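Local coordinates for protein lovastatin nonaketide synthase, polyketide synthase component (Aspergillus terreus, PDB 7CPX) that builds dihydromonacolin L, the nonaketide precursor of lovastatin, from malonyl-CoA by repeated condensation with reduction, dehydration and one methylation, working together with LovC, at residues A[134-139]-A[936-941]; A[972-977]-A[1031-1036]; A[1013-1018]-A[1084-1089]; A[1163-1168]-A[1210-1215]. The protein carries 2 engineered substitutions. All coordinates share one frame; numbering follows the deposited sequence.

Contact 1 of 4, residues A[134-139]-A[936-941]; sequences HDYETV and YWVESR
Two aromatic side chains, Y136 and W937, meet at the centre of this buried contact and show how a loop far along the chain can be tied to the ketosynthase, nearly 800 residues away in sequence. Their rings form a T-shaped (edge-to-face) pair with centroids 5.2 Å apart and planes at 75°. The edge of the tyrosine points at one face of the six-membered ring of the indole, where Y136 CE1 lies 3.8 Å from W937 CE2.

Hydrogen bonding is concentrated on one atom. V938 N donates to Y136 OH at 2.6 Å, meeting the phenol at its edge and near the ring plane, although the angle of 130° at the hydrogen is far from straight. The same hydroxyl is also hydrogen-bonded to E93 O, so a buried polar atom is gripped from both the 936-941 loop and the helix 89-94.

Apolar packing completes the contact. V139 CG1, anti to its own backbone nitrogen (chi1 166°), reaches W937 CZ3 at 3.9 Å, and V938 CB sits 4.1 Å from Y136 CZ. P97 touches both aromatic residues.

Nearby, H134 stacks on H134 of the second subunit. The arrangement fits that of a polyketide synthase linker which, after the acyltransferase, folds back over the ketosynthase on its way to the dehydratase.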
loop_
_atom_site.group_PDB
_atom_site.type_symbol
_atom_site.label_atom_id
_atom_site.label_comp_id
_atom_site.label_asym_id
_atom_site.label_seq_id
_atom_site.Cartn_x
_atom_site.Cartn_y
_atom_site.Cartn_z
ATOM N N HIS A 134 -17.052 -4.670 -22.310
ATOM C CA HIS A 134 -16.512 -3.320 -22.250
ATOM C C HIS A 134 -15.399 -3.267 -21.212
ATOM O O HIS A 134 -15.540 -2.632 -20.162
ATOM C CB HIS A 134 -17.614 -2.313 -21.908
ATOM C CG HIS A 134 -18.352 -2.630 -20.642
ATOM N ND1 HIS A 134 -17.741 -2.641 -19.407
ATOM C CD2 HIS A 134 -19.649 -2.949 -20.422
ATOM C CE1 HIS A 134 -18.629 -2.952 -18.481
ATOM N NE2 HIS A 134 -19.795 -3.144 -19.070
ATOM N N ASP A 135 -14.287 -3.950 -21.501
ATOM C CA ASP A 135 -13.132 -3.891 -20.615
ATOM C C ASP A 135 -12.674 -2.454 -20.425
ATOM O O ASP A 135 -12.402 -2.023 -19.299
ATOM C CB ASP A 135 -12.005 -4.753 -21.179
ATOM C CG ASP A 135 -12.360 -6.224 -21.216
ATOM O OD1 ASP A 135 -13.491 -6.573 -20.816
ATOM O OD2 ASP A 135 -11.511 -7.033 -21.646
ATOM N N TYR A 136 -12.581 -1.696 -21.513
ATOM C CA TYR A 136 -12.517 -0.250 -21.388
ATOM C C TYR A 136 -13.819 0.246 -20.775
ATOM O O TYR A 136 -14.890 -0.327 -20.992
ATOM C CB TYR A 136 -12.277 0.402 -22.747
ATOM C CG TYR A 136 -11.002 1.213 -22.832
ATOM C CD1 TYR A 136 -9.763 0.592 -22.856
ATOM C CD2 TYR A 136 -11.038 2.597 -22.901
ATOM C CE1 TYR A 136 -8.600 1.326 -22.943
ATOM C CE2 TYR A 136 -9.881 3.337 -22.991
ATOM C CZ TYR A 136 -8.664 2.699 -23.009
ATOM O OH TYR A 136 -7.505 3.438 -23.094
ATOM N N GLU A 137 -13.727 1.326 -20.008
ATOM C CA GLU A 137 -14.574 1.885 -18.966
ATOM C C GLU A 137 -14.297 1.184 -17.644
ATOM O O GLU A 137 -14.839 1.596 -16.618
ATOM C CB GLU A 137 -16.080 1.776 -19.285
ATOM C CG GLU A 137 -16.996 2.474 -18.289
ATOM C CD GLU A 137 -18.439 2.504 -18.749
ATOM O OE1 GLU A 137 -18.737 1.927 -19.816
ATOM O OE2 GLU A 137 -19.278 3.102 -18.042
ATOM N N THR A 138 -13.462 0.150 -17.628
ATOM C CA THR A 138 -12.932 -0.429 -16.403
ATOM C C THR A 138 -11.418 -0.329 -16.348
ATOM O O THR A 138 -10.869 0.177 -15.364
ATOM C CB THR A 138 -13.362 -1.897 -16.278
ATOM O OG1 THR A 138 -14.788 -1.991 -16.380
ATOM C CG2 THR A 138 -12.916 -2.461 -14.947
ATOM N N VAL A 139 -10.728 -0.787 -17.393
ATOM C CA VAL A 139 -9.277 -0.637 -17.456
ATOM C C VAL A 139 -8.900 0.837 -17.415
ATOM O O VAL A 139 -8.058 1.261 -16.615
ATOM C CB VAL A 139 -8.729 -1.320 -18.721
ATOM C CG1 VAL A 139 -7.297 -0.893 -18.977
ATOM C CG2 VAL A 139 -8.825 -2.822 -18.581
ATOM N N TYR A 936 -3.145 5.145 -29.229
ATOM C CA TYR A 936 -4.046 5.882 -28.348
ATOM C C TYR A 936 -4.609 4.907 -27.324
ATOM O O TYR A 936 -5.477 4.089 -27.637
ATOM C CB TYR A 936 -5.152 6.554 -29.153
ATOM C CG TYR A 936 -4.641 7.523 -30.193
ATOM C CD1 TYR A 936 -4.385 8.846 -29.870
ATOM C CD2 TYR A 936 -4.412 7.115 -31.496
ATOM C CE1 TYR A 936 -3.917 9.734 -30.814
ATOM C CE2 TYR A 936 -3.944 7.997 -32.448
ATOM C CZ TYR A 936 -3.699 9.305 -32.102
ATOM O OH TYR A 936 -3.232 10.191 -33.047
ATOM N N TRP A 937 -4.111 4.992 -26.093
ATOM C CA TRP A 937 -4.539 4.103 -25.026
ATOM C C TRP A 937 -4.402 4.832 -23.699
ATOM O O TRP A 937 -3.648 5.801 -23.574
ATOM C CB TRP A 937 -3.721 2.807 -25.012
ATOM C CG TRP A 937 -4.547 1.568 -25.133
ATOM C CD1 TRP A 937 -5.189 1.120 -26.244
ATOM C CD2 TRP A 937 -4.810 0.610 -24.104
ATOM N NE1 TRP A 937 -5.843 -0.056 -25.974
ATOM C CE2 TRP A 937 -5.625 -0.391 -24.664
ATOM C CE3 TRP A 937 -4.438 0.502 -22.764
ATOM C CZ2 TRP A 937 -6.073 -1.486 -23.930
ATOM C CZ3 TRP A 937 -4.884 -0.584 -22.037
ATOM C CH2 TRP A 937 -5.692 -1.563 -22.620
ATOM N N VAL A 938 -5.139 4.350 -22.704
ATOM C CA VAL A 938 -5.136 4.924 -21.364
ATOM C C VAL A 938 -4.722 3.834 -20.390
ATOM O O VAL A 938 -5.325 2.753 -20.366
ATOM C CB VAL A 938 -6.509 5.501 -20.985
ATOM C CG1 VAL A 938 -6.502 5.975 -19.544
ATOM C CG2 VAL A 938 -6.883 6.637 -21.914
ATOM N N GLU A 939 -3.701 4.117 -19.586
ATOM C CA GLU A 939 -3.244 3.170 -18.574
ATOM C C GLU A 939 -2.571 3.944 -17.454
ATOM O O GLU A 939 -1.413 4.349 -17.591
ATOM C CB GLU A 939 -2.284 2.144 -19.163
ATOM C CG GLU A 939 -2.945 0.862 -19.598
ATOM C CD GLU A 939 -1.946 -0.165 -20.089
ATOM O OE1 GLU A 939 -0.732 0.123 -20.047
ATOM O OE2 GLU A 939 -2.371 -1.259 -20.516
ATOM N N SER A 940 -3.285 4.140 -16.352
ATOM C CA SER A 940 -2.626 4.580 -15.134
ATOM C C SER A 940 -1.562 3.560 -14.764
ATOM O O SER A 940 -1.781 2.349 -14.863
ATOM C CB SER A 940 -3.639 4.733 -14.001
ATOM O OG SER A 940 -2.999 5.105 -12.793
ATOM N N ARG A 941 -0.393 4.048 -14.346
ATOM C CA ARG A 941 0.697 3.129 -14.041
ATOM C C ARG A 941 0.259 2.082 -13.029
ATOM O O ARG A 941 0.744 0.945 -13.060
ATOM C CB ARG A 941 1.913 3.900 -13.531
ATOM C CG ARG A 941 1.663 4.702 -12.267
ATOM C CD ARG A 941 2.796 4.535 -11.275
ATOM N NE ARG A 941 3.025 3.136 -10.932
ATOM C CZ ARG A 941 2.333 2.468 -10.020
ATOM N NH1 ARG A 941 1.343 3.034 -9.353
ATOM N NH2 ARG A 941 2.642 1.198 -9.775
#

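Contact 2 of 4, residues A[972-977]-A[1031-1036]; sequences NFVRPR and VIFDDE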
loop_
_atom_site.group_PDB
_atom_site.type_symbol
_atom_site.label_atom_id
_atom_site.label_comp_id
_atom_site.label_asym_id
_atom_site.label_seq_id
_atom_site.Cartn_x
_atom_site.Cartn_y
_atom_site.Cartn_z
ATOM N N ASN A 972 -4.026 -10.393 -1.148
ATOM C CA ASN A 972 -4.552 -11.726 -1.379
ATOM C C ASN A 972 -5.835 -11.883 -0.581
ATOM O O ASN A 972 -6.076 -11.163 0.388
ATOM C CB ASN A 972 -3.531 -12.799 -0.982
ATOM C CG ASN A 972 -4.005 -14.202 -1.287
ATOM O OD1 ASN A 972 -5.075 -14.400 -1.859
ATOM N ND2 ASN A 972 -3.202 -15.189 -0.909
ATOM N N PHE A 973 -6.664 -12.834 -1.001
ATOM C CA PHE A 973 -7.894 -13.182 -0.295
ATOM C C PHE A 973 -7.869 -14.693 -0.105
ATOM O O PHE A 973 -8.415 -15.445 -0.916
ATOM C CB PHE A 973 -9.123 -12.717 -1.059
ATOM C CG PHE A 973 -9.394 -11.247 -0.929
ATOM C CD1 PHE A 973 -8.557 -10.320 -1.524
ATOM C CD2 PHE A 973 -10.487 -10.791 -0.216
ATOM C CE1 PHE A 973 -8.805 -8.968 -1.410
ATOM C CE2 PHE A 973 -10.741 -9.442 -0.097
ATOM C CZ PHE A 973 -9.899 -8.527 -0.695
ATOM N N VAL A 974 -7.238 -15.132 0.976
ATOM C CA VAL A 974 -6.996 -16.550 1.202
ATOM C C VAL A 974 -8.278 -17.205 1.696
ATOM O O VAL A 974 -8.878 -16.760 2.680
ATOM C CB VAL A 974 -5.854 -16.758 2.205
ATOM C CG1 VAL A 974 -5.723 -18.225 2.557
ATOM C CG2 VAL A 974 -4.550 -16.227 1.642
ATOM N N ARG A 975 -8.701 -18.263 1.009
ATOM C CA ARG A 975 -9.702 -19.174 1.524
ATOM C C ARG A 975 -9.122 -20.583 1.552
ATOM O O ARG A 975 -8.394 -20.965 0.628
ATOM C CB ARG A 975 -10.987 -19.158 0.680
ATOM C CG ARG A 975 -10.780 -19.420 -0.798
ATOM C CD ARG A 975 -12.057 -19.929 -1.446
ATOM N NE ARG A 975 -13.130 -18.941 -1.444
ATOM C CZ ARG A 975 -13.409 -18.129 -2.456
ATOM N NH1 ARG A 975 -12.695 -18.137 -3.569
ATOM N NH2 ARG A 975 -14.435 -17.290 -2.348
ATOM N N PRO A 976 -9.410 -21.374 2.587
ATOM C CA PRO A 976 -8.700 -22.655 2.736
ATOM C C PRO A 976 -8.808 -23.577 1.534
ATOM O O PRO A 976 -7.835 -24.273 1.223
ATOM C CB PRO A 976 -9.354 -23.269 3.980
ATOM C CG PRO A 976 -9.815 -22.104 4.766
ATOM C CD PRO A 976 -10.237 -21.068 3.768
ATOM N N ARG A 977 -9.949 -23.621 0.845
ATOM C CA ARG A 977 -10.060 -24.547 -0.278
ATOM C C ARG A 977 -9.159 -24.133 -1.434
ATOM O O ARG A 977 -8.695 -24.992 -2.192
ATOM C CB ARG A 977 -11.512 -24.664 -0.745
ATOM C CG ARG A 977 -12.143 -23.380 -1.247
ATOM C CD ARG A 977 -13.383 -23.688 -2.071
ATOM N NE ARG A 977 -14.237 -22.522 -2.266
ATOM C CZ ARG A 977 -14.088 -21.631 -3.237
ATOM N NH1 ARG A 977 -13.102 -21.721 -4.115
ATOM N NH2 ARG A 977 -14.948 -20.622 -3.328
ATOM N N VAL A 1031 -5.771 -15.367 12.131
ATOM C CA VAL A 1031 -6.811 -15.334 11.109
ATOM C C VAL A 1031 -7.652 -16.598 11.249
ATOM O O VAL A 1031 -7.180 -17.703 10.974
ATOM C CB VAL A 1031 -6.213 -15.216 9.703
ATOM C CG1 VAL A 1031 -7.188 -15.736 8.667
ATOM C CG2 VAL A 1031 -5.863 -13.776 9.406
ATOM N N ILE A 1032 -8.900 -16.433 11.671
ATOM C CA ILE A 1032 -9.821 -17.550 11.830
ATOM C C ILE A 1032 -10.666 -17.662 10.570
ATOM O O ILE A 1032 -11.327 -16.698 10.167
ATOM C CB ILE A 1032 -10.710 -17.361 13.069
ATOM C CG1 ILE A 1032 -9.866 -16.990 14.293
ATOM C CG2 ILE A 1032 -11.513 -18.623 13.339
ATOM C CD1 ILE A 1032 -8.795 -17.999 14.639
ATOM N N PHE A 1033 -10.648 -18.837 9.948
ATOM C CA PHE A 1033 -11.445 -19.110 8.759
ATOM C C PHE A 1033 -12.742 -19.777 9.197
ATOM O O PHE A 1033 -12.726 -20.885 9.743
ATOM C CB PHE A 1033 -10.679 -19.993 7.779
ATOM C CG PHE A 1033 -9.434 -19.357 7.236
ATOM C CD1 PHE A 1033 -9.501 -18.461 6.187
ATOM C CD2 PHE A 1033 -8.198 -19.659 7.772
ATOM C CE1 PHE A 1033 -8.361 -17.874 5.684
ATOM C CE2 PHE A 1033 -7.051 -19.077 7.275
ATOM C CZ PHE A 1033 -7.131 -18.181 6.228
ATOM N N ASP A 1034 -13.867 -19.102 8.955
ATOM C CA ASP A 1034 -15.158 -19.667 9.327
ATOM C C ASP A 1034 -15.426 -20.960 8.570
ATOM O O ASP A 1034 -15.945 -21.928 9.139
ATOM C CB ASP A 1034 -16.267 -18.649 9.064
ATOM C CG ASP A 1034 -17.621 -19.119 9.559
ATOM O OD1 ASP A 1034 -17.683 -20.183 10.210
ATOM O OD2 ASP A 1034 -18.624 -18.424 9.296
ATOM N N ASP A 1035 -15.081 -20.995 7.287
ATOM C CA ASP A 1035 -15.303 -22.174 6.462
ATOM C C ASP A 1035 -14.238 -22.206 5.377
ATOM O O ASP A 1035 -13.585 -21.198 5.094
ATOM C CB ASP A 1035 -16.707 -22.174 5.850
ATOM C CG ASP A 1035 -17.038 -23.474 5.145
ATOM O OD1 ASP A 1035 -16.197 -24.398 5.172
ATOM O OD2 ASP A 1035 -18.139 -23.574 4.563
ATOM N N GLU A 1036 -14.071 -23.383 4.771
ATOM C CA GLU A 1036 -13.044 -23.547 3.752
ATOM C C GLU A 1036 -13.250 -22.616 2.567
ATOM O O GLU A 1036 -12.288 -22.323 1.849
ATOM C CB GLU A 1036 -13.009 -24.998 3.271
ATOM C CG GLU A 1036 -14.271 -25.449 2.559
ATOM C CD GLU A 1036 -14.206 -26.900 2.128
ATOM O OE1 GLU A 1036 -13.213 -27.577 2.469
ATOM O OE2 GLU A 1036 -15.144 -27.363 1.447
#
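In the N-terminal hotdog fold of the dehydratase domain, P976, just beyond strand 967-974, packs against F1033 of a short, weakly bonded strand and E1036 in the loop after it. The F1033 ring is held between two residues. P976 CG makes an off-centre CH-pi contact, 4.2 Å from the ring centroid, while V1031 CG1 lies over the opposite face, toward its rim. At the ring's edge, V974 O lies near the plane, 3.2 Å from F1033 CE1, and V974 CG1 reaches F1033 CZ at 3.9 Å. F1033 directs its CB toward 972-977, with CG anti to the carbonyl carbon (chi1 -63°), which brings the ring against P976 and V974. H985, the probable proton acceptor, is close by.

Toward solvent, R975 NE bonds to D1037 O and its NH1 pairs with D978. The backbones are joined by R977 N, which donates to E1036 O at 2.9 Å in a fairly straight bond (164°), and R977 CG rests 3.3 Å from that same oxygen.

Contact 3 of 4, residues A[1013-1018]-A[1084-1089]; sequences HAKQVK and LTIEDV
Q1016 and E1087 form a hydrogen-bonded antiparallel pair in the N-terminal hotdog fold, joining the starting end of strand 1016-1027 to the finishing end of strand 1075-1087. Q1016 N donates to E1087 O at 2.8 Å, and E1087 N returns the bond to Q1016 O at the same distance. One residue on, V1017 and I1086 make a non-hydrogen-bonded pair, with I1086 CA 3.2 Å from Q1016 O in a CA-H...O contact.

The strand follows helix 995-1012 after a short turn; the helix ends in a Schellman motif with A1014 at C-prime. In this hotdog the sheet wraps round that helix: on the V1017 face, V1017 CG1 touches both L1084 CD2 and I1086 CG2 at 3.5 Å, and V1017 packs on L1007 and A1010.

The other face carries Q1016 and E1087 side by side. E1087 is extended beyond CG (chi2 179°), while K1018 bends twice along its chain to cross it obliquely. K1018 CD lies 3.4 Å from E1087 OE1, and NZ makes a weak salt bridge of 3.3 Å to E1087 OE2.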
loop_
_atom_site.group_PDB
_atom_site.type_symbol
_atom_site.label_atom_id
_atom_site.label_comp_id
_atom_site.label_asym_id
_atom_site.label_seq_id
_atom_site.Cartn_x
_atom_site.Cartn_y
_atom_site.Cartn_z
ATOM N N HIS A 1013 15.129 -5.680 -6.669
ATOM C CA HIS A 1013 16.424 -5.018 -6.687
ATOM C C HIS A 1013 17.502 -5.869 -7.345
ATOM O O HIS A 1013 18.683 -5.518 -7.272
ATOM C CB HIS A 1013 16.847 -4.653 -5.262
ATOM C CG HIS A 1013 15.919 -3.695 -4.585
ATOM N ND1 HIS A 1013 15.982 -2.332 -4.784
ATOM C CD2 HIS A 1013 14.906 -3.900 -3.710
ATOM C CE1 HIS A 1013 15.047 -1.740 -4.062
ATOM N NE2 HIS A 1013 14.381 -2.669 -3.401
ATOM N N ALA A 1014 17.122 -6.976 -7.982
ATOM C CA ALA A 1014 18.073 -7.885 -8.615
ATOM C C ALA A 1014 19.092 -8.411 -7.611
ATOM O O ALA A 1014 20.277 -8.547 -7.924
ATOM C CB ALA A 1014 18.785 -7.209 -9.790
ATOM N N LYS A 1015 18.634 -8.707 -6.399
ATOM C CA LYS A 1015 19.482 -9.206 -5.330
ATOM C C LYS A 1015 19.099 -10.639 -4.991
ATOM O O LYS A 1015 17.918 -10.998 -5.013
ATOM C CB LYS A 1015 19.356 -8.334 -4.079
ATOM C CG LYS A 1015 19.676 -6.866 -4.299
ATOM C CD LYS A 1015 21.118 -6.666 -4.724
ATOM C CE LYS A 1015 21.494 -5.195 -4.731
ATOM N NZ LYS A 1015 22.891 -4.983 -5.193
ATOM N N GLN A 1016 20.103 -11.456 -4.684
ATOM C CA GLN A 1016 19.889 -12.802 -4.173
ATOM C C GLN A 1016 20.155 -12.787 -2.674
ATOM O O GLN A 1016 21.237 -12.383 -2.236
ATOM C CB GLN A 1016 20.795 -13.815 -4.870
ATOM C CG GLN A 1016 20.630 -15.235 -4.346
ATOM C CD GLN A 1016 21.420 -16.254 -5.142
ATOM O OE1 GLN A 1016 22.196 -15.900 -6.028
ATOM N NE2 GLN A 1016 21.225 -17.528 -4.828
ATOM N N VAL A 1017 19.172 -13.229 -1.896
ATOM C CA VAL A 1017 19.270 -13.194 -0.440
ATOM C C VAL A 1017 20.138 -14.361 0.014
ATOM O O VAL A 1017 19.739 -15.523 -0.084
ATOM C CB VAL A 1017 17.887 -13.238 0.221
ATOM C CG1 VAL A 1017 17.208 -11.896 0.107
ATOM C CG2 VAL A 1017 17.020 -14.307 -0.412
ATOM N N LYS A 1018 21.338 -14.051 0.507
ATOM C CA LYS A 1018 22.168 -15.084 1.114
ATOM C C LYS A 1018 21.579 -15.547 2.438
ATOM O O LYS A 1018 21.693 -16.725 2.792
ATOM C CB LYS A 1018 23.588 -14.559 1.327
ATOM C CG LYS A 1018 24.242 -13.953 0.090
ATOM C CD LYS A 1018 25.227 -14.911 -0.560
ATOM C CE LYS A 1018 24.531 -16.134 -1.129
ATOM N NZ LYS A 1018 25.485 -17.031 -1.835
ATOM N N LEU A 1084 17.802 -8.912 5.355
ATOM C CA LEU A 1084 18.274 -9.726 4.249
ATOM C C LEU A 1084 19.754 -9.452 4.035
ATOM O O LEU A 1084 20.147 -8.306 3.795
ATOM C CB LEU A 1084 17.493 -9.419 2.972
ATOM C CG LEU A 1084 16.026 -9.834 2.861
ATOM C CD1 LEU A 1084 15.225 -9.405 4.071
ATOM C CD2 LEU A 1084 15.436 -9.226 1.601
ATOM N N THR A 1085 20.567 -10.498 4.148
ATOM C CA THR A 1085 21.946 -10.467 3.685
ATOM C C THR A 1085 21.939 -10.915 2.231
ATOM O O THR A 1085 21.565 -12.055 1.935
ATOM C CB THR A 1085 22.832 -11.376 4.535
ATOM O OG1 THR A 1085 22.763 -10.968 5.907
ATOM C CG2 THR A 1085 24.279 -11.316 4.063
ATOM N N ILE A 1086 22.350 -10.019 1.333
ATOM C CA ILE A 1086 22.069 -10.143 -0.089
ATOM C C ILE A 1086 23.356 -10.050 -0.894
ATOM O O ILE A 1086 24.399 -9.606 -0.408
ATOM C CB ILE A 1086 21.078 -9.059 -0.563
ATOM C CG1 ILE A 1086 21.482 -7.696 0.006
ATOM C CG2 ILE A 1086 19.672 -9.417 -0.145
ATOM C CD1 ILE A 1086 20.677 -6.539 -0.536
ATOM N N GLU A 1087 23.260 -10.479 -2.149
ATOM C CA GLU A 1087 24.321 -10.334 -3.131
ATOM C C GLU A 1087 23.701 -9.923 -4.460
ATOM O O GLU A 1087 22.491 -10.041 -4.670
ATOM C CB GLU A 1087 25.128 -11.631 -3.286
ATOM C CG GLU A 1087 24.321 -12.812 -3.800
ATOM C CD GLU A 1087 25.167 -14.060 -3.966
ATOM O OE1 GLU A 1087 26.379 -14.000 -3.670
ATOM O OE2 GLU A 1087 24.621 -15.098 -4.391
ATOM N N ASP A 1088 24.549 -9.436 -5.367
ATOM C CA ASP A 1088 24.057 -8.889 -6.626
ATOM C C ASP A 1088 23.374 -9.935 -7.497
ATOM O O ASP A 1088 22.640 -9.568 -8.422
ATOM C CB ASP A 1088 25.206 -8.245 -7.404
ATOM C CG ASP A 1088 26.320 -9.225 -7.718
ATOM O OD1 ASP A 1088 26.236 -10.389 -7.272
ATOM O OD2 ASP A 1088 27.280 -8.833 -8.414
ATOM N N VAL A 1089 23.595 -11.219 -7.236
ATOM C CA VAL A 1089 22.999 -12.269 -8.051
ATOM C C VAL A 1089 21.485 -12.235 -7.889
ATOM O O VAL A 1089 20.746 -12.230 -8.873
ATOM C CB VAL A 1089 23.559 -13.659 -7.686
ATOM C CG1 VAL A 1089 22.949 -14.734 -8.578
ATOM C CG2 VAL A 1089 25.080 -13.681 -7.797
#

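Contact 4 of 4, residues A[1163-1168]-A[1210-1215]; sequences GCPLLL and LCLATA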
loop_
_atom_site.group_PDB
_atom_site.type_symbol
_atom_site.label_atom_id
_atom_site.label_comp_id
_atom_site.label_asym_id
_atom_site.label_seq_id
_atom_site.Cartn_x
_atom_site.Cartn_y
_atom_site.Cartn_z
ATOM N N GLY A 1163 5.442 -21.790 -11.066
ATOM C CA GLY A 1163 6.283 -22.913 -11.425
ATOM C C GLY A 1163 7.603 -22.973 -10.693
ATOM O O GLY A 1163 8.534 -23.621 -11.174
ATOM N N CYS A 1164 7.711 -22.317 -9.542
ATOM C CA CYS A 1164 8.931 -22.321 -8.754
ATOM C C CYS A 1164 8.611 -22.657 -7.306
ATOM O O CYS A 1164 7.515 -22.357 -6.822
ATOM C CB CYS A 1164 9.638 -20.960 -8.818
ATOM S SG CYS A 1164 8.646 -19.583 -8.197
ATOM N N PRO A 1165 9.546 -23.277 -6.591
ATOM C CA PRO A 1165 9.291 -23.628 -5.192
ATOM C C PRO A 1165 9.394 -22.423 -4.271
ATOM O O PRO A 1165 10.041 -21.421 -4.580
ATOM C CB PRO A 1165 10.387 -24.654 -4.884
ATOM C CG PRO A 1165 11.510 -24.257 -5.766
ATOM C CD PRO A 1165 10.884 -23.717 -7.028
ATOM N N LEU A 1166 8.736 -22.541 -3.123
ATOM C CA LEU A 1166 8.818 -21.536 -2.078
ATOM C C LEU A 1166 9.911 -21.901 -1.080
ATOM O O LEU A 1166 10.377 -23.040 -1.017
ATOM C CB LEU A 1166 7.479 -21.393 -1.353
ATOM C CG LEU A 1166 6.424 -20.524 -2.040
ATOM C CD1 LEU A 1166 6.013 -21.117 -3.376
ATOM C CD2 LEU A 1166 5.217 -20.346 -1.136
ATOM N N LEU A 1167 10.319 -20.905 -0.292
ATOM C CA LEU A 1167 11.335 -21.142 0.726
ATOM C C LEU A 1167 10.884 -22.218 1.701
ATOM O O LEU A 1167 11.618 -23.174 1.977
ATOM C CB LEU A 1167 11.635 -19.847 1.476
ATOM C CG LEU A 1167 12.304 -18.746 0.661
ATOM C CD1 LEU A 1167 12.409 -17.475 1.481
ATOM C CD2 LEU A 1167 13.673 -19.204 0.194
ATOM N N LEU A 1168 9.674 -22.078 2.231
ATOM C CA LEU A 1168 9.153 -22.988 3.234
ATOM C C LEU A 1168 7.701 -23.307 2.931
ATOM O O LEU A 1168 6.929 -22.425 2.550
ATOM C CB LEU A 1168 9.250 -22.387 4.640
ATOM C CG LEU A 1168 10.618 -22.393 5.315
ATOM C CD1 LEU A 1168 10.605 -21.472 6.521
ATOM C CD2 LEU A 1168 10.995 -23.800 5.731
ATOM N N LEU A 1210 19.794 -23.014 1.050
ATOM C CA LEU A 1210 19.719 -24.369 1.584
ATOM C C LEU A 1210 18.284 -24.880 1.605
ATOM O O LEU A 1210 18.036 -26.055 1.317
ATOM C CB LEU A 1210 20.322 -24.413 2.985
ATOM C CG LEU A 1210 21.810 -24.080 3.077
ATOM C CD1 LEU A 1210 22.256 -24.047 4.527
ATOM C CD2 LEU A 1210 22.636 -25.083 2.289
ATOM N N CYS A 1211 17.327 -24.019 1.957
ATOM C CA CYS A 1211 15.934 -24.453 1.985
ATOM C C CYS A 1211 15.456 -24.851 0.595
ATOM O O CYS A 1211 14.809 -25.890 0.426
ATOM C CB CYS A 1211 15.052 -23.346 2.558
ATOM S SG CYS A 1211 15.286 -23.068 4.322
ATOM N N LEU A 1212 15.770 -24.037 -0.415
ATOM C CA LEU A 1212 15.387 -24.377 -1.780
ATOM C C LEU A 1212 16.091 -25.644 -2.243
ATOM O O LEU A 1212 15.492 -26.482 -2.930
ATOM C CB LEU A 1212 15.704 -23.214 -2.717
ATOM C CG LEU A 1212 14.951 -21.913 -2.427
ATOM C CD1 LEU A 1212 15.507 -20.777 -3.267
ATOM C CD2 LEU A 1212 13.462 -22.080 -2.676
ATOM N N ALA A 1213 17.366 -25.804 -1.879
ATOM C CA ALA A 1213 18.098 -27.005 -2.260
ATOM C C ALA A 1213 17.451 -28.246 -1.662
ATOM O O ALA A 1213 17.300 -29.269 -2.336
ATOM C CB ALA A 1213 19.556 -26.890 -1.817
ATOM N N THR A 1214 17.064 -28.174 -0.388
ATOM C CA THR A 1214 16.396 -29.307 0.245
ATOM C C THR A 1214 15.044 -29.576 -0.399
ATOM O O THR A 1214 14.672 -30.734 -0.620
ATOM C CB THR A 1214 16.227 -29.054 1.743
ATOM O OG1 THR A 1214 15.659 -27.756 1.952
ATOM C CG2 THR A 1214 17.564 -29.145 2.446
ATOM N N ALA A 1215 14.292 -28.518 -0.704
ATOM C CA ALA A 1215 12.982 -28.701 -1.316
ATOM C C ALA A 1215 13.102 -29.387 -2.670
ATOM O O ALA A 1215 12.315 -30.285 -2.992
ATOM C CB ALA A 1215 12.275 -27.355 -1.456
#
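L1167 and L1212 mark the closest backbone approach, their CA atoms 5.8 Å apart, where an irregular stretch following a weakly bonded strand passes one side of helix 1208-1217. Both elements belong to the C-terminal hotdog fold of the dehydratase domain, in which this short helix connects strands 1196-1206 and 1222-1230. Backbone carbonyls supply much of the surface that the helix meets: L1167 O lies 3.5 Å from C1211 CB, which C1211 turns toward the segment, and L1166 O lies 3.6 Å from L1212 CD2.

Among the side chains, L1212 does most of the touching. With CD1 extended (chi2 171°), the other methyl, CD2, turns to the chain, where it also comes within 4.3 Å of P1165 CG. L1167 meets it at a slant, with CD2 4.0 Å from L1212 CG.

L1167 also faces helix 995-1012 of the N-terminal hotdog, packing on M1003 and L1007 while its backbone nitrogen bonds to E1004, so L1167 sits where the two hotdog halves meet. Within the helix, C1211 O accepts two bonds from the same face of its plane, one from A1215 N and one from T1214 OG1 at 2.6 Å.

Overall arrangement
Contacts 2, 3 and 4 lie within the dehydratase, whereas contact 1 ties 936-941 to the ketosynthase, its centre 32 Å or more from each of the others. Contacts 3 and 4 are the nearest neighbours, with nearest atoms about 6 Å apart: V1017 of the N-terminal hotdog and L1167 of the C-terminal one both pack on L1007 of helix 995-1012. Contact 2 lies closest to the catalytic site, the side chain of F1033 being about 7 Å from that of H985 and about 11 Å from that of D1174, the probable proton acceptor and donor. Dimerisation links the regions again, since S940 of contact 1 packs on F973 of the second subunit, a residue of its 972-977 segment.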